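Local coordinates for tryptophan halogenase (Shewanella frigidimarina, PDB 2PYX), which probably acts as a flavin-dependent halogenase of the tryptophan halogenase family, using FAD to chlorinate or brominate an aromatic substrate, at residues T62-R67 against Q165-Y170; S87-S92 against H111-P116; S92-W97 against E358-S363; I270-H275 against P509-L514. All blocks are in the same frame, centred on the assembly; numbering follows the deposited sequence.

Contact 1. Residues T62-R67 against Q165-Y170; sequences TWPSMR and QNNYGY
The Tyr168 ring carries Arg67 on one face: CD of Arg67 sits over it, 3.6 Å from the ring centroid and 15° off the normal, a CH-pi contact, while the guanidinium beyond is too distant for more than a weak cation-pi attraction. Around that guanidinium, Tyr168 O lies at the edge, near the plane, and takes a weak bond from NE of Arg67. NH2 of Arg67 reaches Asn167 OD1 at 2.8 Å, again with a bent, weak geometry, and the stronger partner of the group is Tyr162 O, bonded to NH1. The Tyr170 ring receives CG of Met66, present as selenomethionine, at its edge. Both tyrosine hydroxyls are bound by Glu77.

Backbone pairing continues the antiparallel edge between strands 60-61 and 169-172, in the sheet that carries the predicted active-site lysine, Lys89. Thr62 N donates to Tyr170 O at 2.9 Å, and Tyr170 N answers by donating to OG1 of Thr62. That hydroxyl stands between the backbone N and the carbonyl carbon (chi1 87°), a rotation that lets it also donate to Trp63 O. Met66 N meets the same carbonyl from the opposite face of its plane. Gly169 passes close by, its CA 3.5 Å from Thr62 OG1, where a CB would collide. Pro64 lays CB against Asn167 OD1, the two side chains crossing at about a right angle.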
loop_
_atom_site.group_PDB
_atom_site.type_symbol
_atom_site.label_atom_id
_atom_site.label_comp_id
_atom_site.label_asym_id
_atom_site.label_seq_id
_atom_site.Cartn_x
_atom_site.Cartn_y
_atom_site.Cartn_z
ATOM N N THR A 62 -2.090 -0.550 4.995
ATOM C CA THR A 62 -2.789 0.244 3.990
ATOM C C THR A 62 -2.304 1.672 3.980
ATOM O O THR A 62 -1.517 2.094 4.822
ATOM C CB THR A 62 -4.312 0.263 4.207
ATOM O OG1 THR A 62 -4.685 1.309 5.105
ATOM C CG2 THR A 62 -4.812 -1.025 4.728
ATOM N N TRP A 63 -2.787 2.401 2.983
ATOM C CA TRP A 63 -2.603 3.848 2.882
ATOM C C TRP A 63 -3.904 4.490 3.402
ATOM O O TRP A 63 -4.904 3.807 3.627
ATOM C CB TRP A 63 -2.204 4.293 1.434
ATOM C CG TRP A 63 -0.715 4.122 1.185
ATOM C CD1 TRP A 63 -0.041 2.936 1.067
ATOM C CD2 TRP A 63 0.283 5.156 1.092
ATOM N NE1 TRP A 63 1.301 3.172 0.890
ATOM C CE2 TRP A 63 1.527 4.520 0.895
ATOM C CE3 TRP A 63 0.246 6.550 1.137
ATOM C CZ2 TRP A 63 2.717 5.231 0.799
ATOM C CZ3 TRP A 63 1.413 7.244 0.999
ATOM C CH2 TRP A 63 2.626 6.602 0.828
ATOM N N PRO A 64 -3.883 5.807 3.577
ATOM C CA PRO A 64 -5.095 6.481 4.016
ATOM C C PRO A 64 -6.271 6.385 3.071
ATOM O O PRO A 64 -7.400 6.591 3.509
ATOM C CB PRO A 64 -4.644 7.928 4.162
ATOM C CG PRO A 64 -3.160 7.864 4.423
ATOM C CD PRO A 64 -2.709 6.700 3.567
ATOM N N SER A 65 -6.009 6.067 1.808
ATOM C CA SER A 65 -7.062 5.806 0.835
ATOM C C SER A 65 -8.077 4.773 1.331
ATOM O O SER A 65 -9.267 4.839 0.971
ATOM C CB SER A 65 -6.427 5.327 -0.463
ATOM O OG SER A 65 -5.523 4.260 -0.211
HETATM N N MSE A 66 -7.640 3.858 2.201
HETATM C CA MSE A 66 -8.503 2.780 2.643
HETATM C C MSE A 66 -9.677 3.321 3.445
HETATM O O MSE A 66 -10.756 2.736 3.431
HETATM C CB MSE A 66 -7.730 1.769 3.461
HETATM C CG MSE A 66 -8.514 0.503 3.764
HETATM SE SE MSE A 66 -9.226 -0.464 2.213
HETATM C CE MSE A 66 -7.572 -1.235 1.608
ATOM N N ARG A 67 -9.482 4.449 4.120
ATOM C CA ARG A 67 -10.629 5.083 4.801
ATOM C C ARG A 67 -11.746 5.407 3.811
ATOM O O ARG A 67 -12.944 5.144 4.079
ATOM C CB ARG A 67 -10.198 6.347 5.557
ATOM C CG ARG A 67 -9.204 6.144 6.687
ATOM C CD ARG A 67 -8.851 7.455 7.426
ATOM N NE ARG A 67 -8.161 8.370 6.535
ATOM C CZ ARG A 67 -8.736 9.334 5.823
ATOM N NH1 ARG A 67 -10.021 9.588 5.956
ATOM N NH2 ARG A 67 -8.004 10.062 4.996
ATOM N N GLN A 165 -7.441 13.490 13.328
ATOM C CA GLN A 165 -6.597 14.602 13.714
ATOM C C GLN A 165 -5.315 14.619 12.898
ATOM O O GLN A 165 -4.864 15.668 12.465
ATOM C CB GLN A 165 -6.390 14.581 15.217
ATOM C CG GLN A 165 -7.708 14.983 15.908
ATOM C CD GLN A 165 -7.737 14.670 17.374
ATOM O OE1 GLN A 165 -7.436 15.521 18.211
ATOM N NE2 GLN A 165 -8.095 13.452 17.705
ATOM N N ASN A 166 -4.763 13.441 12.635
ATOM C CA ASN A 166 -3.669 13.286 11.670
ATOM C C ASN A 166 -4.022 12.116 10.739
ATOM O O ASN A 166 -4.625 11.149 11.184
ATOM C CB ASN A 166 -2.335 12.995 12.346
ATOM C CG ASN A 166 -1.634 14.241 12.826
ATOM O OD1 ASN A 166 -1.544 15.229 12.113
ATOM N ND2 ASN A 166 -1.068 14.167 14.019
ATOM N N ASN A 167 -3.672 12.213 9.464
ATOM C CA ASN A 167 -4.113 11.207 8.475
ATOM C C ASN A 167 -3.574 9.831 8.818
ATOM O O ASN A 167 -2.447 9.687 9.317
ATOM C CB ASN A 167 -3.681 11.591 7.051
ATOM C CG ASN A 167 -4.584 11.007 5.954
ATOM O OD1 ASN A 167 -5.545 10.304 6.244
ATOM N ND2 ASN A 167 -4.295 11.344 4.703
ATOM N N TYR A 168 -4.381 8.829 8.516
ATOM C CA TYR A 168 -4.074 7.467 8.880
ATOM C C TYR A 168 -4.649 6.478 7.900
ATOM O O TYR A 168 -5.632 6.754 7.223
ATOM C CB TYR A 168 -4.569 7.132 10.291
ATOM C CG TYR A 168 -6.064 7.047 10.480
ATOM C CD1 TYR A 168 -6.819 8.187 10.795
ATOM C CD2 TYR A 168 -6.741 5.840 10.391
ATOM C CE1 TYR A 168 -8.175 8.116 10.976
ATOM C CE2 TYR A 168 -8.096 5.760 10.574
ATOM C CZ TYR A 168 -8.829 6.901 10.850
ATOM O OH TYR A 168 -10.200 6.806 11.048
ATOM N N GLY A 169 -3.953 5.342 7.805
ATOM C CA GLY A 169 -4.505 4.100 7.263
ATOM C C GLY A 169 -4.528 3.055 8.373
ATOM O O GLY A 169 -4.615 3.381 9.559
ATOM N N TYR A 170 -4.407 1.793 7.985
ATOM C CA TYR A 170 -4.546 0.691 8.920
ATOM C C TYR A 170 -3.458 -0.378 8.801
ATOM O O TYR A 170 -2.836 -0.553 7.761
ATOM C CB TYR A 170 -5.899 -0.003 8.743
ATOM C CG TYR A 170 -7.096 0.937 8.783
ATOM C CD1 TYR A 170 -7.664 1.318 9.995
ATOM C CD2 TYR A 170 -7.657 1.398 7.603
ATOM C CE1 TYR A 170 -8.771 2.155 10.027
ATOM C CE2 TYR A 170 -8.740 2.251 7.612
ATOM C CZ TYR A 170 -9.296 2.619 8.833
ATOM O OH TYR A 170 -10.399 3.446 8.841
#

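Contact 2. Residues S87-S92 against H111-P116; sequences SFKQGS and HPFSLP
Segments 87-92 and 111-116 run antiparallel, with Ser92 and His111 as a hydrogen-bonded pair and Gly91 and Pro112 as the non-hydrogen-bonded pair beside it. Ser92 N donates to His111 O at 3.0 Å, and His111 N returns a nearly straight bond (171°) to Ser92 O. Two residues along, past the Gly91–Pro112 pair, Phe113 N donates to Gln90 O at 2.9 Å, coming from above the carbonyl plane. Gly91 brings its CA to 3.3 Å from His111 O; a CB there would run into that oxygen and into CA of Pro112, and the backbone angles themselves suit only glycine.

The Phe113 ring lies over this glycine, whose CA is 4.0 Å from the ring centroid and 5° off its normal, a CH-pi contact. Lys89 O comes to the ring edge near CD2. The lysine side chain, fully extended with CG anti to the backbone N (chi1 172°), crosses the phenylalanine at about a right angle and sets CE 3.6 Å from CZ of Phe113. Its NZ is bonded to Thr62 O, and the ring of Trp63 packs on Phe113 as well. Cutting Phe113 back to an alanine is likely to open a gap over Gly91 and give the middle of the Lys89 chain more freedom.

His111 turns its ring away from segment 87-92, ND1 bonding to Glu361 and NE2 to Ser464. With Lys89 the predicted catalytic lysine and Glu361 predicted to bind L-tryptophan, this strand pair is consistent with the wall of a tryptophan halogenase active site.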
loop_
_atom_site.group_PDB
_atom_site.type_symbol
_atom_site.label_atom_id
_atom_site.label_comp_id
_atom_site.label_asym_id
_atom_site.label_seq_id
_atom_site.Cartn_x
_atom_site.Cartn_y
_atom_site.Cartn_z
ATOM N N SER A 87 -5.481 -2.064 13.585
ATOM C CA SER A 87 -4.965 -0.934 14.347
ATOM C C SER A 87 -4.686 0.209 13.362
ATOM O O SER A 87 -4.741 0.033 12.128
ATOM C CB SER A 87 -3.700 -1.311 15.127
ATOM O OG SER A 87 -3.315 -0.279 16.022
ATOM N N PHE A 88 -4.391 1.402 13.891
ATOM C CA PHE A 88 -4.148 2.586 13.073
ATOM C C PHE A 88 -2.711 2.653 12.661
ATOM O O PHE A 88 -1.828 2.508 13.492
ATOM C CB PHE A 88 -4.515 3.855 13.853
ATOM C CG PHE A 88 -5.908 3.821 14.388
ATOM C CD1 PHE A 88 -6.993 3.998 13.548
ATOM C CD2 PHE A 88 -6.133 3.552 15.717
ATOM C CE1 PHE A 88 -8.280 3.927 14.064
ATOM C CE2 PHE A 88 -7.416 3.465 16.221
ATOM C CZ PHE A 88 -8.476 3.651 15.396
ATOM N N LYS A 89 -2.487 2.944 11.379
ATOM C CA LYS A 89 -1.137 3.103 10.826
ATOM C C LYS A 89 -0.967 4.552 10.367
ATOM O O LYS A 89 -1.750 5.031 9.561
ATOM C CB LYS A 89 -0.965 2.167 9.632
ATOM C CG LYS A 89 0.318 2.361 8.854
ATOM C CD LYS A 89 0.355 1.505 7.605
ATOM C CE LYS A 89 1.537 1.866 6.750
ATOM N NZ LYS A 89 1.395 1.202 5.419
ATOM N N GLN A 90 0.061 5.234 10.848
ATOM C CA GLN A 90 0.332 6.637 10.530
ATOM C C GLN A 90 1.528 6.886 9.625
ATOM O O GLN A 90 1.913 8.037 9.391
ATOM C CB GLN A 90 0.461 7.443 11.831
ATOM C CG GLN A 90 -0.867 7.544 12.538
ATOM C CD GLN A 90 -0.772 8.409 13.760
ATOM O OE1 GLN A 90 -0.639 9.635 13.665
ATOM N NE2 GLN A 90 -0.802 7.770 14.923
ATOM N N GLY A 91 2.099 5.790 9.109
ATOM C CA GLY A 91 3.224 5.838 8.173
ATOM C C GLY A 91 4.157 4.669 8.396
ATOM O O GLY A 91 3.751 3.634 8.928
ATOM N N SER A 92 5.383 4.823 7.899
ATOM C CA SER A 92 6.454 3.835 8.021
ATOM C C SER A 92 7.659 4.482 8.671
ATOM O O SER A 92 8.087 5.564 8.269
ATOM C CB SER A 92 6.892 3.308 6.660
ATOM O OG SER A 92 5.864 2.577 6.007
ATOM N N HIS A 111 8.468 8.318 7.609
ATOM C CA HIS A 111 7.722 8.707 6.435
ATOM C C HIS A 111 6.273 8.724 6.874
ATOM O O HIS A 111 5.623 7.689 6.908
ATOM C CB HIS A 111 7.970 7.761 5.240
ATOM C CG HIS A 111 7.085 8.028 4.059
ATOM N ND1 HIS A 111 6.910 7.117 3.039
ATOM C CD2 HIS A 111 6.271 9.072 3.768
ATOM C CE1 HIS A 111 6.062 7.607 2.153
ATOM N NE2 HIS A 111 5.647 8.787 2.578
ATOM N N PRO A 112 5.774 9.922 7.262
ATOM C CA PRO A 112 4.414 10.010 7.799
ATOM C C PRO A 112 3.370 10.049 6.686
ATOM O O PRO A 112 3.697 10.409 5.545
ATOM C CB PRO A 112 4.411 11.337 8.527
ATOM C CG PRO A 112 5.402 12.116 7.920
ATOM C CD PRO A 112 6.420 11.237 7.219
ATOM N N PHE A 113 2.124 9.696 7.003
ATOM C CA PHE A 113 1.014 9.892 6.081
ATOM C C PHE A 113 0.536 11.367 5.996
ATOM O O PHE A 113 -0.008 11.793 4.946
ATOM C CB PHE A 113 -0.180 8.987 6.406
ATOM C CG PHE A 113 0.010 7.543 6.035
ATOM C CD1 PHE A 113 0.716 7.198 4.886
ATOM C CD2 PHE A 113 -0.609 6.539 6.770
ATOM C CE1 PHE A 113 0.868 5.873 4.544
ATOM C CE2 PHE A 113 -0.479 5.213 6.436
ATOM C CZ PHE A 113 0.256 4.895 5.279
ATOM N N SER A 114 0.749 12.156 7.051
ATOM C CA SER A 114 0.348 13.556 7.036
ATOM C C SER A 114 1.185 14.329 6.034
ATOM O O SER A 114 2.415 14.155 5.972
ATOM C CB SER A 114 0.584 14.209 8.385
ATOM O OG SER A 114 -0.399 13.905 9.334
ATOM N N LEU A 115 0.567 15.211 5.256
ATOM C CA LEU A 115 1.330 16.114 4.391
ATOM C C LEU A 115 1.970 17.235 5.201
ATOM O O LEU A 115 1.467 17.606 6.276
ATOM C CB LEU A 115 0.459 16.707 3.285
ATOM C CG LEU A 115 -0.176 15.687 2.338
ATOM C CD1 LEU A 115 -1.119 16.400 1.403
ATOM C CD2 LEU A 115 0.877 14.955 1.551
ATOM N N PRO A 116 3.055 17.810 4.677
ATOM C CA PRO A 116 3.723 18.906 5.351
ATOM C C PRO A 116 2.770 20.032 5.681
ATOM O O PRO A 116 1.922 20.365 4.875
ATOM C CB PRO A 116 4.753 19.344 4.323
ATOM C CG PRO A 116 5.144 18.041 3.653
ATOM C CD PRO A 116 3.812 17.391 3.468
#

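Contact 3. Residues S92-W97 against E358-S363; sequences SRFINW and EPLEAS
A type II beta turn from Pro359 to Ala362, on the loop leading into helix 363-377, faces strand 87-95 here, and the turn carries Glu361, predicted to bind L-tryptophan in this halogenase fold. Ala362 N closes the turn on Pro359 O at 3.0 Å. No direct hydrogen bond crosses between the segments: side chains and one water make the contact.

Leu360 swings its branch out opposite the backbone N (chi1 -177°), which carries both methyls to two aromatic rings. Its CD1 meets the edge of the Phe94 ring, 3.6 Å from CE1, and its CD2 approaches CH2 of Trp97 at 4.1 Å, leucine and tryptophan extending toward each other from opposite directions. The two rings also pack together within their own segment, CD1 of Phe94 lying over one face of the Trp97 indole. Leu408 and Tyr412 of helix 383-413 flank the leucine.

Glu361 bends at chi2 (-73°), which brings its carboxylate round to the rim of the Phe94 ring. OE2 stands at that edge, 3.3 Å from CZ of Phe94, with the ring and carboxylate planes 41° apart. OE2 is also hydrogen-bonded to NE2 of His411, its second imidazole partner beside His111; these bonds, with a water on OE1, help to hold the carboxylate in its orientation. OE1 looks toward Ser92, too distant for a direct bond. The water spans the gap, donating to OE1 of Glu361 at 2.6 Å and sitting 2.7 Å from OG of Ser92.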
loop_
_atom_site.group_PDB
_atom_site.type_symbol
_atom_site.label_atom_id
_atom_site.label_comp_id
_atom_site.label_asym_id
_atom_site.label_seq_id
_atom_site.Cartn_x
_atom_site.Cartn_y
_atom_site.Cartn_z
ATOM N N SER A 92 5.383 4.823 7.899
ATOM C CA SER A 92 6.454 3.835 8.021
ATOM C C SER A 92 7.659 4.482 8.671
ATOM O O SER A 92 8.087 5.564 8.269
ATOM C CB SER A 92 6.892 3.308 6.660
ATOM O OG SER A 92 5.864 2.577 6.007
ATOM N N ARG A 93 8.179 3.807 9.699
ATOM C CA ARG A 93 9.409 4.237 10.331
ATOM C C ARG A 93 10.531 3.317 9.905
ATOM O O ARG A 93 10.437 2.093 10.044
ATOM C CB ARG A 93 9.323 4.246 11.843
ATOM C CG ARG A 93 10.541 4.916 12.496
ATOM C CD ARG A 93 10.410 4.978 13.987
ATOM N NE ARG A 93 9.198 5.671 14.405
ATOM C CZ ARG A 93 9.036 6.993 14.382
ATOM N NH1 ARG A 93 10.011 7.770 13.956
ATOM N NH2 ARG A 93 7.893 7.534 14.781
ATOM N N PHE A 94 11.573 3.938 9.379
ATOM C CA PHE A 94 12.729 3.254 8.781
ATOM C C PHE A 94 13.903 3.338 9.767
ATOM O O PHE A 94 14.354 4.439 10.093
ATOM C CB PHE A 94 13.053 3.890 7.439
ATOM C CG PHE A 94 11.975 3.648 6.440
ATOM C CD1 PHE A 94 11.865 2.421 5.795
ATOM C CD2 PHE A 94 11.000 4.609 6.178
ATOM C CE1 PHE A 94 10.825 2.175 4.911
ATOM C CE2 PHE A 94 9.956 4.351 5.284
ATOM C CZ PHE A 94 9.896 3.146 4.637
ATOM N N ILE A 95 14.379 2.169 10.199
ATOM C CA ILE A 95 15.380 2.046 11.238
ATOM C C ILE A 95 16.610 1.414 10.599
ATOM O O ILE A 95 16.490 0.379 9.958
ATOM C CB ILE A 95 14.816 1.209 12.391
ATOM C CG1 ILE A 95 13.511 1.863 12.896
ATOM C CG2 ILE A 95 15.838 1.068 13.495
ATOM C CD1 ILE A 95 12.710 0.984 13.796
ATOM N N ASN A 96 17.781 1.997 10.842
ATOM C CA ASN A 96 19.066 1.479 10.409
ATOM C C ASN A 96 19.253 1.380 8.895
ATOM O O ASN A 96 20.081 0.634 8.422
ATOM C CB ASN A 96 19.376 0.132 11.078
ATOM C CG ASN A 96 19.545 0.247 12.577
ATOM O OD1 ASN A 96 19.685 1.340 13.103
ATOM N ND2 ASN A 96 19.445 -0.878 13.255
ATOM N N TRP A 97 18.516 2.189 8.148
ATOM C CA TRP A 97 18.650 2.168 6.697
ATOM C C TRP A 97 19.806 3.018 6.211
ATOM O O TRP A 97 20.313 2.808 5.109
ATOM C CB TRP A 97 17.355 2.686 6.025
ATOM C CG TRP A 97 16.317 1.678 5.905
ATOM C CD1 TRP A 97 15.521 1.143 6.871
ATOM C CD2 TRP A 97 15.919 1.071 4.673
ATOM N NE1 TRP A 97 14.669 0.197 6.322
ATOM C CE2 TRP A 97 14.891 0.152 4.962
ATOM C CE3 TRP A 97 16.352 1.224 3.339
ATOM C CZ2 TRP A 97 14.289 -0.615 3.972
ATOM C CZ3 TRP A 97 15.733 0.462 2.358
ATOM C CH2 TRP A 97 14.735 -0.448 2.682
ATOM N N GLU A 358 8.123 -6.494 -3.216
ATOM C CA GLU A 358 8.206 -6.393 -1.758
ATOM C C GLU A 358 7.255 -5.325 -1.199
ATOM O O GLU A 358 7.016 -4.276 -1.844
ATOM C CB GLU A 358 9.646 -6.018 -1.363
ATOM C CG GLU A 358 10.075 -4.642 -1.851
ATOM C CD GLU A 358 11.550 -4.494 -1.776
ATOM O OE1 GLU A 358 12.238 -5.112 -2.613
ATOM O OE2 GLU A 358 12.019 -3.829 -0.813
ATOM N N PRO A 359 6.741 -5.529 0.014
ATOM C CA PRO A 359 5.785 -4.612 0.636
ATOM C C PRO A 359 6.384 -3.346 1.236
ATOM O O PRO A 359 5.796 -2.746 2.146
ATOM C CB PRO A 359 5.161 -5.482 1.734
ATOM C CG PRO A 359 6.227 -6.414 2.083
ATOM C CD PRO A 359 6.952 -6.743 0.831
ATOM N N LEU A 360 7.527 -2.904 0.700
ATOM C CA LEU A 360 8.126 -1.649 1.105
ATOM C C LEU A 360 7.170 -0.576 0.610
ATOM O O LEU A 360 6.850 -0.509 -0.577
ATOM C CB LEU A 360 9.484 -1.464 0.448
ATOM C CG LEU A 360 10.347 -0.246 0.774
ATOM C CD1 LEU A 360 10.626 -0.194 2.233
ATOM C CD2 LEU A 360 11.655 -0.276 0.023
ATOM N N GLU A 361 6.740 0.261 1.515
ATOM C CA GLU A 361 5.757 1.309 1.272
ATOM C C GLU A 361 4.353 0.779 0.956
ATOM O O GLU A 361 3.495 1.572 0.514
ATOM C CB GLU A 361 6.210 2.332 0.232
ATOM C CG GLU A 361 7.449 3.091 0.664
ATOM C CD GLU A 361 7.196 4.117 1.752
ATOM O OE1 GLU A 361 6.015 4.373 2.089
ATOM O OE2 GLU A 361 8.184 4.662 2.263
ATOM N N ALA A 362 4.100 -0.511 1.171
ATOM C CA ALA A 362 2.746 -1.051 1.173
ATOM C C ALA A 362 1.958 -0.672 -0.093
ATOM O O ALA A 362 0.870 -0.089 -0.034
ATOM C CB ALA A 362 2.010 -0.638 2.482
ATOM N N SER A 363 2.474 -1.045 -1.246
ATOM C CA SER A 363 1.816 -0.702 -2.494
ATOM C C SER A 363 0.671 -1.619 -2.837
ATOM O O SER A 363 -0.178 -1.265 -3.650
ATOM C CB SER A 363 2.818 -0.643 -3.657
ATOM O OG SER A 363 3.407 -1.896 -3.905
HETATM O O HOH W 1 4.661 4.324 4.356
#

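Contact 4. Residues I270-H275 against P509-L514; sequences IASCTH and PTNREL
Segment 270-275 runs past the first turn of helix 511-520, closest at Ile270 and Asn511 with CA atoms 6.0 Å apart, and a water ties the backbones by accepting from both Ile270 N and Arg512 N. Asn511 is the polar link: its ND2 donates to Ile270 O at 2.9 Å, from above that carbonyl's plane, and to OG of Ser272, also at 2.9 Å. The serine oxygen lies in the amide plane, and both bonds are fairly straight, so the two hydrogens of one amide nitrogen are spent and the amide is held against turning. OG of Ser272 is bonded to Leu152 O as well. A leucine at Asn511 would probably leave Ile270 O and Ser272 OG without this shared donor and weaken the tie between helix start and loop.

Ile270 covers the guanidinium of Arg512: CD1 stands 3.7 Å above the plane, over its centre, and CG1 is 3.4 Å from NH2. The arginine's bend at chi3 (-67°) turns the flat group across the isoleucine, while NE bonds to Ser268 O and NH2 to Pro290 O. Just ahead of Asn511, Thr510 is the N-cap, its OG1 accepting from Glu513 N as Glu513 OE2 takes Thr510 N through its anti lone pair. This reciprocal pair is a capping box, which starts the C-terminal helix beside the loop leading into strand 274-279.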
loop_
_atom_site.group_PDB
_atom_site.type_symbol
_atom_site.label_atom_id
_atom_site.label_comp_id
_atom_site.label_asym_id
_atom_site.label_seq_id
_atom_site.Cartn_x
_atom_site.Cartn_y
_atom_site.Cartn_z
ATOM N N ILE A 270 1.055 -0.816 21.325
ATOM C CA ILE A 270 0.957 -1.043 19.874
ATOM C C ILE A 270 1.622 0.134 19.182
ATOM O O ILE A 270 1.321 1.277 19.491
ATOM C CB ILE A 270 -0.502 -1.128 19.437
ATOM C CG1 ILE A 270 -1.249 -2.258 20.179
ATOM C CG2 ILE A 270 -0.610 -1.357 17.939
ATOM C CD1 ILE A 270 -2.748 -2.181 20.032
ATOM N N ALA A 271 2.529 -0.142 18.245
ATOM C CA ALA A 271 3.248 0.900 17.511
ATOM C C ALA A 271 2.285 1.644 16.578
ATOM O O ALA A 271 1.319 1.065 16.090
ATOM C CB ALA A 271 4.367 0.278 16.715
ATOM N N SER A 272 2.536 2.940 16.369
ATOM C CA SER A 272 1.672 3.772 15.545
ATOM C C SER A 272 1.944 3.623 14.052
ATOM O O SER A 272 1.099 4.010 13.251
ATOM C CB SER A 272 1.828 5.232 15.908
ATOM O OG SER A 272 1.486 5.469 17.280
ATOM N N CYS A 273 3.113 3.092 13.712
ATOM C CA CYS A 273 3.552 2.969 12.306
ATOM C C CYS A 273 4.042 1.559 12.018
ATOM O O CYS A 273 4.405 0.822 12.919
ATOM C CB CYS A 273 4.699 3.927 12.047
ATOM S SG CYS A 273 4.274 5.642 12.279
ATOM N N THR A 274 4.085 1.204 10.740
ATOM C CA THR A 274 4.871 0.039 10.323
ATOM C C THR A 274 6.353 0.337 10.572
ATOM O O THR A 274 6.821 1.441 10.279
ATOM C CB THR A 274 4.661 -0.245 8.841
ATOM O OG1 THR A 274 3.280 -0.523 8.597
ATOM C CG2 THR A 274 5.517 -1.408 8.394
ATOM N N HIS A 275 7.108 -0.647 11.085
ATOM C CA HIS A 275 8.550 -0.510 11.213
ATOM C C HIS A 275 9.214 -1.334 10.122
ATOM O O HIS A 275 8.757 -2.432 9.768
ATOM C CB HIS A 275 9.020 -0.962 12.580
ATOM C CG HIS A 275 8.578 -0.048 13.672
ATOM N ND1 HIS A 275 9.123 -0.097 14.937
ATOM C CD2 HIS A 275 7.686 0.974 13.684
ATOM C CE1 HIS A 275 8.554 0.831 15.691
ATOM N NE2 HIS A 275 7.674 1.490 14.960
ATOM N N PRO A 509 -4.819 9.859 22.624
ATOM C CA PRO A 509 -4.627 8.626 23.353
ATOM C C PRO A 509 -3.527 7.772 22.738
ATOM O O PRO A 509 -3.188 7.950 21.547
ATOM C CB PRO A 509 -5.950 7.913 23.152
ATOM C CG PRO A 509 -6.424 8.368 21.789
ATOM C CD PRO A 509 -5.974 9.788 21.698
ATOM N N THR A 510 -3.019 6.828 23.505
ATOM C CA THR A 510 -2.207 5.765 22.923
ATOM C C THR A 510 -3.093 4.860 22.067
ATOM O O THR A 510 -4.321 4.826 22.190
ATOM C CB THR A 510 -1.530 4.899 23.967
ATOM O OG1 THR A 510 -2.524 4.187 24.714
ATOM C CG2 THR A 510 -0.656 5.715 24.880
ATOM N N ASN A 511 -2.463 4.093 21.182
ATOM C CA ASN A 511 -3.227 3.221 20.337
ATOM C C ASN A 511 -4.049 2.227 21.117
ATOM O O ASN A 511 -5.218 2.079 20.825
ATOM C CB ASN A 511 -2.314 2.491 19.370
ATOM C CG ASN A 511 -1.653 3.442 18.403
ATOM O OD1 ASN A 511 -2.339 4.155 17.668
ATOM N ND2 ASN A 511 -0.332 3.463 18.405
ATOM N N ARG A 512 -3.451 1.561 22.104
ATOM C CA ARG A 512 -4.191 0.555 22.863
ATOM C C ARG A 512 -5.324 1.200 23.674
ATOM O O ARG A 512 -6.432 0.673 23.685
ATOM C CB ARG A 512 -3.296 -0.305 23.766
ATOM C CG ARG A 512 -4.067 -1.556 24.213
ATOM C CD ARG A 512 -3.210 -2.604 24.855
ATOM N NE ARG A 512 -2.241 -3.269 23.983
ATOM C CZ ARG A 512 -2.508 -4.257 23.130
ATOM N NH1 ARG A 512 -3.749 -4.656 22.884
ATOM N NH2 ARG A 512 -1.511 -4.806 22.451
ATOM N N GLU A 513 -5.068 2.325 24.325
ATOM C CA GLU A 513 -6.152 2.947 25.102
ATOM C C GLU A 513 -7.341 3.334 24.204
ATOM O O GLU A 513 -8.496 3.145 24.591
ATOM C CB GLU A 513 -5.631 4.064 26.026
ATOM C CG GLU A 513 -5.814 5.488 25.652
ATOM C CD GLU A 513 -5.037 6.415 26.585
ATOM O OE1 GLU A 513 -5.337 6.454 27.816
ATOM O OE2 GLU A 513 -4.133 7.124 26.099
ATOM N N LEU A 514 -7.055 3.782 22.973
ATOM C CA LEU A 514 -8.095 4.129 22.017
ATOM C C LEU A 514 -8.838 2.881 21.531
ATOM O O LEU A 514 -10.069 2.841 21.547
ATOM C CB LEU A 514 -7.509 4.934 20.836
ATOM C CG LEU A 514 -8.496 5.269 19.735
ATOM C CD1 LEU A 514 -9.730 6.017 20.316
ATOM C CD2 LEU A 514 -7.856 6.076 18.595
HETATM O O HOH W 2 -0.481 1.432 22.673
#

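Overall arrangement
All four contacts reach one mixed sheet. Strand 87-95 is its hub, pairing antiparallel with 108-112 in contact 2 and with 169-172 from contact 1, and parallel with 274-279 from contact 4; contact 3 shares its Ser92 with contact 2. Contacts 1 and 2 are closest, with centres about 7 Å apart, while contacts 3 and 4 lie about 17 Å apart. Along the chain, contact 2 nests within the loop closed by contact 1, contact 3 crosses each of the others, and contact 4 opens after contact 2 closes. Contacts 1, 2 and 3 thus converge around the predicted active-site Lys89 and the predicted substrate-binding Glu361, whereas contact 4 joins helix 511-520 to the loop that leads into strand 274-279.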